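Local atomic coordinates of alpha,alpha-trehalose-phosphate synthase (UDP-forming) (Burkholderia multivorans, PDB entry 5UOF), a protein that belongs to glycosyltransferase family 20, with the two-domain GT-B architecture of its clan. Residues R283-W297 with L416-S428. Residues are numbered along the deposited sequence; the frame is centred on the assembly and turned at random. Where two conformers were deposited one is given.
Sequences RFQAFERMLANAPGW and LSQMADALERALS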
ATOM      1  N   ARG A 283       5.118  15.708 -10.709  1.00 10.91           N
ATOM      2  CA  ARG A 283       4.415  16.853 -11.281  1.00 12.24           C
ATOM      3  C   ARG A 283       5.331  17.646 -12.213  1.00 10.62           C
ATOM      4  O   ARG A 283       4.984  17.929 -13.373  1.00 11.02           O
ATOM      5  CB  ARG A 283       3.902  17.727 -10.123  1.00 11.12           C
ATOM      6  CG  ARG A 283       2.798  18.720 -10.465  1.00 14.26           C
ATOM      7  CD  ARG A 283       1.422  18.086 -10.349  1.00 16.95           C
ATOM      8  NE  ARG A 283       1.192  17.510  -9.019  1.00 17.15           N
ATOM      9  CZ  ARG A 283       0.656  18.161  -7.992  1.00 18.95           C
ATOM     10  NH1 ARG A 283       0.296  19.433  -8.113  1.00 16.79           N
ATOM     11  NH2 ARG A 283       0.499  17.538  -6.824  1.00 13.40           N
ATOM     12  N   PHE A 284       6.511  18.012 -11.716  1.00 11.31           N
ATOM     13  CA  PHE A 284       7.446  18.798 -12.504  1.00  9.63           C
ATOM     14  C   PHE A 284       7.963  17.995 -13.688  1.00 11.35           C
ATOM     15  O   PHE A 284       8.101  18.531 -14.791  1.00 12.51           O
ATOM     16  CB  PHE A 284       8.637  19.248 -11.661  1.00 10.11           C
ATOM     17  CG  PHE A 284       8.328  20.337 -10.656  1.00  9.89           C
ATOM     18  CD1 PHE A 284       7.025  20.728 -10.388  1.00 13.38           C
ATOM     19  CD2 PHE A 284       9.369  20.974 -10.005  1.00 10.38           C
ATOM     20  CE1 PHE A 284       6.772  21.736  -9.453  1.00 15.34           C
ATOM     21  CE2 PHE A 284       9.122  21.979  -9.067  1.00 15.52           C
ATOM     22  CZ  PHE A 284       7.819  22.358  -8.805  1.00 12.96           C
ATOM     23  N   GLN A 285       8.288  16.720 -13.465  1.00 12.38           N
ATOM     24  CA  GLN A 285       8.922  15.941 -14.525  1.00 10.71           C
ATOM     25  C   GLN A 285       7.961  15.678 -15.677  1.00 11.36           C
ATOM     26  O   GLN A 285       8.395  15.549 -16.826  1.00 11.97           O
ATOM     27  CB  GLN A 285       9.460  14.617 -13.966  1.00 12.46           C
ATOM     28  CG  GLN A 285      10.667  14.816 -13.049  1.00 19.37           C
ATOM     29  CD  GLN A 285      11.284  13.507 -12.594  1.00 25.53           C
ATOM     30  OE1 GLN A 285      10.736  12.435 -12.837  1.00 23.30           O
ATOM     31  NE2 GLN A 285      12.433  13.592 -11.923  1.00 22.04           N
ATOM     32  N   ALA A 286       6.669  15.551 -15.389  1.00 10.76           N
ATOM     33  CA  ALA A 286       5.721  15.372 -16.482  1.00 13.18           C
ATOM     34  C   ALA A 286       5.585  16.642 -17.310  1.00 12.70           C
ATOM     35  O   ALA A 286       5.387  16.564 -18.524  1.00 11.65           O
ATOM     36  CB  ALA A 286       4.366  14.934 -15.939  1.00 11.07           C
ATOM     37  N   PHE A 287       5.678  17.815 -16.675  1.00 10.71           N
ATOM     38  CA  PHE A 287       5.688  19.062 -17.435  1.00 11.70           C
ATOM     39  C   PHE A 287       6.932  19.140 -18.311  1.00 15.77           C
ATOM     40  O   PHE A 287       6.864  19.549 -19.477  1.00 12.81           O
ATOM     41  CB  PHE A 287       5.618  20.247 -16.469  1.00 10.66           C
ATOM     42  CG  PHE A 287       5.516  21.587 -17.145  1.00 12.02           C
ATOM     43  CD1 PHE A 287       4.376  21.941 -17.845  1.00 15.49           C
ATOM     44  CD2 PHE A 287       6.561  22.502 -17.063  1.00 12.76           C
ATOM     45  CE1 PHE A 287       4.285  23.190 -18.470  1.00 16.70           C
ATOM     46  CE2 PHE A 287       6.466  23.747 -17.671  1.00 13.62           C
ATOM     47  CZ  PHE A 287       5.338  24.086 -18.382  1.00 13.62           C
ATOM     48  N   GLU A 288       8.079  18.744 -17.757  1.00 13.13           N
ATOM     49  CA  GLU A 288       9.308  18.668 -18.537  1.00 11.85           C
ATOM     50  C   GLU A 288       9.135  17.749 -19.739  1.00 13.02           C
ATOM     51  O   GLU A 288       9.510  18.100 -20.860  1.00 13.32           O
ATOM     52  CB  GLU A 288      10.443  18.161 -17.647  1.00 13.64           C
ATOM     53  CG  GLU A 288      11.749  17.925 -18.385  1.00 17.41           C
ATOM     54  CD  GLU A 288      12.751  17.129 -17.561  1.00 22.40           C
ATOM     55  OE1 GLU A 288      12.372  16.596 -16.487  1.00 18.84           O
ATOM     56  OE2 GLU A 288      13.920  17.041 -17.995  1.00 27.47           O
ATOM     57  N   ARG A 289       8.557  16.568 -19.511  1.00 12.26           N
ATOM     58  CA  ARG A 289       8.358  15.598 -20.581  1.00 16.04           C
ATOM     59  C   ARG A 289       7.438  16.158 -21.653  1.00 15.43           C
ATOM     60  O   ARG A 289       7.672  15.958 -22.844  1.00 15.66           O
ATOM     61  CB  ARG A 289       7.791  14.300 -20.002  1.00 16.86           C
ATOM     62  CG  ARG A 289       7.668  13.167 -20.993  1.00 26.16           C
ATOM     63  CD  ARG A 289       7.500  11.817 -20.276  1.00 29.70           C
ATOM     64  NE  ARG A 289       8.679  11.441 -19.497  1.00 32.60           N
ATOM     65  CZ  ARG A 289       8.866  10.240 -18.949  1.00 30.63           C
ATOM     66  NH1 ARG A 289       7.949   9.291 -19.086  1.00 21.46           N
ATOM     67  NH2 ARG A 289       9.968   9.983 -18.261  1.00 29.84           N
ATOM     68  N   MET A 290       6.394  16.887 -21.255  1.00 12.49           N
ATOM     69  CA  MET A 290       5.527  17.489 -22.259  0.53 12.70           C
ATOM     70  C   MET A 290       6.297  18.483 -23.123  1.00 14.09           C
ATOM     71  O   MET A 290       6.146  18.498 -24.347  1.00 13.50           O
ATOM     72  CB  MET A 290       4.334  18.165 -21.585  0.53 13.15           C
ATOM     73  CG  MET A 290       3.225  18.495 -22.564  0.53 15.14           C
ATOM     74  SD  MET A 290       2.399  20.013 -22.091  0.53 15.63           S
ATOM     75  CE  MET A 290       3.676  21.220 -22.450  0.53 11.17           C
ATOM     76  N   LEU A 291       7.136  19.318 -22.504  1.00 14.96           N
ATOM     77  CA  LEU A 291       7.896  20.300 -23.270  1.00 14.58           C
ATOM     78  C   LEU A 291       8.888  19.634 -24.210  1.00 16.99           C
ATOM     79  O   LEU A 291       9.180  20.171 -25.288  1.00 18.27           O
ATOM     80  CB  LEU A 291       8.634  21.249 -22.329  1.00 14.23           C
ATOM     81  CG  LEU A 291       7.763  22.159 -21.465  1.00 15.17           C
ATOM     82  CD1 LEU A 291       8.667  22.924 -20.519  1.00 17.93           C
ATOM     83  CD2 LEU A 291       6.944  23.121 -22.340  1.00 11.77           C
ATOM     84  N   ALA A 292       9.435  18.483 -23.809  1.00 14.56           N
ATOM     85  CA  ALA A 292      10.331  17.734 -24.687  1.00 14.60           C
ATOM     86  C   ALA A 292       9.562  17.078 -25.829  1.00 20.76           C
ATOM     87  O   ALA A 292      10.033  17.061 -26.974  1.00 20.71           O
ATOM     88  CB  ALA A 292      11.083  16.680 -23.875  1.00 14.75           C
ATOM     89  N   ASN A 293       8.375  16.537 -25.533  1.00 19.50           N
ATOM     90  CA  ASN A 293       7.595  15.811 -26.536  1.00 19.71           C
ATOM     91  C   ASN A 293       6.919  16.750 -27.526  1.00 23.50           C
ATOM     92  O   ASN A 293       6.718  16.381 -28.688  1.00 21.87           O
ATOM     93  CB  ASN A 293       6.518  14.954 -25.866  1.00 22.83           C
ATOM     94  CG  ASN A 293       7.088  13.810 -25.061  1.00 27.44           C
ATOM     95  OD1 ASN A 293       8.235  13.399 -25.258  1.00 28.15           O
ATOM     96  ND2 ASN A 293       6.277  13.272 -24.154  1.00 28.80           N
ATOM     97  N   ALA A 294       6.536  17.941 -27.082  1.00 21.26           N
ATOM     98  CA  ALA A 294       5.790  18.900 -27.896  1.00 17.97           C
ATOM     99  C   ALA A 294       6.550  20.213 -27.822  1.00 20.52           C
ATOM    100  O   ALA A 294       6.145  21.145 -27.110  1.00 22.21           O
ATOM    101  CB  ALA A 294       4.350  19.049 -27.401  1.00 20.16           C
ATOM    102  N   PRO A 295       7.680  20.315 -28.525  1.00 21.85           N
ATOM    103  CA  PRO A 295       8.545  21.487 -28.336  1.00 22.49           C
ATOM    104  C   PRO A 295       7.920  22.783 -28.801  1.00 22.34           C
ATOM    105  O   PRO A 295       8.422  23.850 -28.431  1.00 19.67           O
ATOM    106  CB  PRO A 295       9.800  21.138 -29.146  1.00 25.15           C
ATOM    107  CG  PRO A 295       9.362  20.088 -30.110  1.00 28.61           C
ATOM    108  CD  PRO A 295       8.280  19.318 -29.433  1.00 18.63           C
ATOM    109  N   GLY A 296       6.838  22.730 -29.580  1.00 23.22           N
ATOM    110  CA  GLY A 296       6.105  23.940 -29.907  1.00 20.48           C
ATOM    111  C   GLY A 296       5.534  24.641 -28.694  1.00 21.26           C
ATOM    112  O   GLY A 296       5.232  25.836 -28.765  1.00 19.92           O
ATOM    113  N   TRP A 297       5.384  23.928 -27.578  1.00 16.79           N
ATOM    114  CA  TRP A 297       4.915  24.564 -26.355  1.00 13.15           C
ATOM    115  C   TRP A 297       6.007  25.331 -25.624  1.00 14.86           C
ATOM    116  O   TRP A 297       5.693  26.108 -24.711  1.00 18.06           O
ATOM    117  CB  TRP A 297       4.282  23.523 -25.421  1.00 16.91           C
ATOM    118  CG  TRP A 297       2.855  23.286 -25.802  1.00 17.29           C
ATOM    119  CD1 TRP A 297       2.314  22.140 -26.307  1.00 19.83           C
ATOM    120  CD2 TRP A 297       1.802  24.251 -25.776  1.00 16.93           C
ATOM    121  NE1 TRP A 297       0.976  22.327 -26.575  1.00 22.39           N
ATOM    122  CE2 TRP A 297       0.637  23.615 -26.260  1.00 20.90           C
ATOM    123  CE3 TRP A 297       1.724  25.592 -25.372  1.00 16.18           C
ATOM    124  CZ2 TRP A 297      -0.594  24.279 -26.365  1.00 19.54           C
ATOM    125  CZ3 TRP A 297       0.501  26.250 -25.484  1.00 19.16           C
ATOM    126  CH2 TRP A 297      -0.639  25.587 -25.978  1.00 17.31           C
ATOM    127  N   LEU A 416       4.314   9.095 -15.901  1.00 11.97           N
ATOM    128  CA  LEU A 416       4.687  10.459 -16.276  1.00 11.09           C
ATOM    129  C   LEU A 416       4.284  10.773 -17.707  1.00 15.05           C
ATOM    130  O   LEU A 416       3.879  11.903 -18.010  1.00 13.60           O
ATOM    131  CB  LEU A 416       6.189  10.682 -16.099  1.00 12.94           C
ATOM    132  CG  LEU A 416       6.748  10.448 -14.695  1.00 18.80           C
ATOM    133  CD1 LEU A 416       8.247  10.714 -14.678  1.00 25.19           C
ATOM    134  CD2 LEU A 416       6.027  11.334 -13.706  1.00 23.83           C
ATOM    135  N   SER A 417       4.399   9.795 -18.605  1.00 13.61           N
ATOM    136  CA  SER A 417       4.022  10.051 -19.989  1.00 12.19           C
ATOM    137  C   SER A 417       2.524  10.290 -20.122  1.00 13.58           C
ATOM    138  O   SER A 417       2.102  11.142 -20.910  1.00 13.77           O
ATOM    139  CB  SER A 417       4.467   8.903 -20.881  1.00 15.11           C
ATOM    140  OG  SER A 417       5.877   8.911 -20.987  1.00 18.56           O
ATOM    141  N   GLN A 418       1.699   9.558 -19.368  1.00 13.91           N
ATOM    142  CA  GLN A 418       0.269   9.857 -19.414  1.00 14.87           C
ATOM    143  C   GLN A 418       0.002  11.267 -18.908  1.00 12.35           C
ATOM    144  O   GLN A 418      -0.814  11.996 -19.482  1.00 13.25           O
ATOM    145  CB  GLN A 418      -0.550   8.843 -18.609  1.00 14.59           C
ATOM    146  CG  GLN A 418      -2.051   9.191 -18.634  1.00 19.37           C
ATOM    147  CD  GLN A 418      -2.896   8.391 -17.657  1.00 20.35           C
ATOM    148  OE1 GLN A 418      -2.425   7.973 -16.608  1.00 17.83           O
ATOM    149  NE2 GLN A 418      -4.160   8.177 -18.009  1.00 26.98           N
ATOM    150  N   MET A 419       0.685  11.674 -17.832  1.00 10.67           N
ATOM    151  CA  MET A 419       0.495  13.032 -17.325  1.00  8.75           C
ATOM    152  C   MET A 419       0.934  14.068 -18.344  1.00 11.32           C
ATOM    153  O   MET A 419       0.236  15.072 -18.553  1.00 13.19           O
ATOM    154  CB  MET A 419       1.247  13.223 -16.012  1.00 12.46           C
ATOM    155  CG  MET A 419       0.634  12.414 -14.885  1.00 14.58           C
ATOM    156  SD  MET A 419       0.533  13.388 -13.349  1.00 15.46           S
ATOM    157  CE  MET A 419       2.262  13.493 -12.906  1.00 14.07           C
ATOM    158  N   ALA A 420       2.082  13.850 -18.984  1.00 10.97           N
ATOM    159  CA  ALA A 420       2.529  14.776 -20.024  1.00 12.84           C
ATOM    160  C   ALA A 420       1.519  14.866 -21.162  1.00 11.60           C
ATOM    161  O   ALA A 420       1.216  15.967 -21.647  1.00 12.87           O
ATOM    162  CB  ALA A 420       3.897  14.355 -20.556  1.00  9.94           C
ATOM    163  N   ASP A 421       0.999  13.719 -21.614  1.00 11.81           N
ATOM    164  CA  ASP A 421       0.008  13.727 -22.687  1.00 13.39           C
ATOM    165  C   ASP A 421      -1.251  14.473 -22.257  1.00 11.91           C
ATOM    166  O   ASP A 421      -1.877  15.166 -23.068  1.00 13.02           O
ATOM    167  CB  ASP A 421      -0.355  12.297 -23.098  1.00 14.80           C
ATOM    168  CG  ASP A 421       0.789  11.555 -23.782  1.00 22.86           C
ATOM    169  OD1 ASP A 421       1.777  12.188 -24.229  1.00 18.87           O
ATOM    170  OD2 ASP A 421       0.683  10.316 -23.882  1.00 19.32           O
ATOM    171  N   ALA A 422      -1.654  14.322 -20.991  1.00 14.20           N
ATOM    172  CA  ALA A 422      -2.856  15.003 -20.509  1.00 12.41           C
ATOM    173  C   ALA A 422      -2.653  16.511 -20.452  1.00 13.07           C
ATOM    174  O   ALA A 422      -3.562  17.279 -20.789  1.00 11.15           O
ATOM    175  CB  ALA A 422      -3.251  14.468 -19.133  1.00 10.50           C
ATOM    176  N   LEU A 423      -1.465  16.954 -20.043  1.00 11.04           N
ATOM    177  CA  LEU A 423      -1.160  18.381 -20.085  1.00 10.54           C
ATOM    178  C   LEU A 423      -1.252  18.921 -21.507  1.00 11.16           C
ATOM    179  O   LEU A 423      -1.845  19.983 -21.746  1.00 11.68           O
ATOM    180  CB  LEU A 423       0.231  18.638 -19.516  1.00 10.12           C
ATOM    181  CG  LEU A 423       0.411  18.462 -17.993  1.00  9.91           C
ATOM    182  CD1 LEU A 423       1.889  18.511 -17.664  1.00 11.56           C
ATOM    183  CD2 LEU A 423      -0.344  19.535 -17.206  1.00 12.59           C
ATOM    184  N   GLU A 424      -0.650  18.207 -22.472  1.00 10.54           N
ATOM    185  CA  GLU A 424      -0.704  18.668 -23.855  1.00 14.27           C
ATOM    186  C   GLU A 424      -2.141  18.707 -24.360  1.00 14.57           C
ATOM    187  O   GLU A 424      -2.553  19.672 -25.015  1.00 13.75           O
ATOM    188  CB  GLU A 424       0.153  17.767 -24.743  1.00 13.43           C
ATOM    189  CG  GLU A 424       0.220  18.252 -26.188  1.00 21.68           C
ATOM    190  CD  GLU A 424       1.057  17.340 -27.071  1.00 35.36           C
ATOM    191  OE1 GLU A 424       1.634  16.361 -26.547  1.00 35.93           O
ATOM    192  OE2 GLU A 424       1.132  17.605 -28.291  1.00 35.76           O
ATOM    193  N   ARG A 425      -2.924  17.675 -24.040  1.00 10.54           N
ATOM    194  CA  ARG A 425      -4.317  17.641 -24.459  1.00 10.29           C
ATOM    195  C   ARG A 425      -5.106  18.774 -23.816  1.00 13.72           C
ATOM    196  O   ARG A 425      -5.910  19.443 -24.477  1.00 13.26           O
ATOM    197  CB  ARG A 425      -4.939  16.298 -24.093  1.00 13.21           C
ATOM    198  CG  ARG A 425      -6.391  16.219 -24.473  1.00 13.55           C
ATOM    199  CD  ARG A 425      -6.954  14.822 -24.355  1.00 17.01           C
ATOM    200  NE  ARG A 425      -8.386  14.835 -24.628  1.00 16.68           N
ATOM    201  CZ  ARG A 425      -9.206  13.835 -24.349  1.00 20.81           C
ATOM    202  NH1 ARG A 425      -8.732  12.713 -23.791  1.00 19.71           N
ATOM    203  NH2 ARG A 425     -10.497  13.966 -24.629  1.00 19.45           N
ATOM    204  N   ALA A 426      -4.873  19.006 -22.525  1.00 11.96           N
ATOM    205  CA  ALA A 426      -5.559  20.088 -21.820  1.00 10.36           C
ATOM    206  C   ALA A 426      -5.259  21.448 -22.449  1.00 15.91           C
ATOM    207  O   ALA A 426      -6.160  22.282 -22.610  1.00 14.20           O
ATOM    208  CB  ALA A 426      -5.144  20.079 -20.351  1.00 10.83           C
ATOM    209  N   LEU A 427      -3.996  21.696 -22.791  1.00 10.39           N
ATOM    210  CA  LEU A 427      -3.613  23.006 -23.299  1.00 12.86           C
ATOM    211  C   LEU A 427      -4.217  23.292 -24.667  1.00 14.55           C
ATOM    212  O   LEU A 427      -4.436  24.458 -25.008  1.00 17.18           O
ATOM    213  CB  LEU A 427      -2.089  23.120 -23.364  1.00 11.64           C
ATOM    214  CG  LEU A 427      -1.345  23.280 -22.034  1.00 12.79           C
ATOM    215  CD1 LEU A 427       0.134  22.942 -22.180  1.00 16.06           C
ATOM    216  CD2 LEU A 427      -1.556  24.697 -21.440  1.00 12.08           C
ATOM    217  N   SER A 428      -4.482  22.267 -25.474  1.00 13.94           N
ATOM    218  CA  SER A 428      -5.016  22.452 -26.816  0.61 17.03           C
ATOM    219  C   SER A 428      -6.496  22.109 -26.925  1.00 17.65           C
ATOM    220  O   SER A 428      -7.041  22.131 -28.032  1.00 15.70           O
ATOM    221  CB  SER A 428      -4.205  21.624 -27.817  0.61 21.52           C
ATOM    222  OG  SER A 428      -2.942  22.223 -28.061  0.61 22.78           O
TER
HETATM  223  O   HOH W   1       3.484  14.452 -24.129  1.00 25.57           O
HETATM  224  O   HOH W   2       6.155  10.149 -23.297  1.00 38.69           O
HETATM  225  O   HOH W   3      -1.097  20.890 -27.274  1.00 34.64           O
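Met290 and Ala420 mark the centre of a close helix-helix crossing on the parallel-sheet domain of this GT-B protein, where helix 280-293 lies over helix 416-428; the axes of the short segments 283-293 and 416-428 pass 7.9 Å apart at -64°. Small residues make the approach possible: Ala286 CB rests on Met419 CB at 3.6 Å, and Ala420 CB meets the backbone O of Ala286. In one of its two modelled conformers, Met290 is the knob, set among Ala420, Leu423, Glu424 and Leu427. Its CG then stands anti to the backbone N, and bends further along the chain bring SD to 3.6 Å from Leu423 CB and also against Leu427 CD1. Beyond the helix end the chain turns back, and Trp297 lays one ring face over Leu427, whose CD1 stands 4.2 Å from the centroid of the six-membered ring, 13° off its normal, a CH-pi contact. At the edge of the indole, in its plane, a water accepts from Trp297 NE1 and donates to the backbone O of Glu424. Toward residue 416 a side-chain hydrogen bond takes over. Arg289 runs past Ser417, its CD near OG, and NH1 donates to Ser417 OG (2.8 Å, 148°), the acceptor lying somewhat out of the guanidinium plane, while Leu416 CB covers one face of the group at 3.7 Å from NH1. Two waters link Asn293 ND2 to helix 416-428, one through Asp421 OD1 and the other through Ser417 OG. Asp421 also forms a salt bridge with Arg109 of the second subunit. Beneath the crossing, Ala286, Met419 and Leu423 pack on Tyr366 of strand 364-367; helix 416-428 also covers strand 409-411 at the sheet edge, and helix 314-335 flanks helix 280-293 through Phe284 and Glu288.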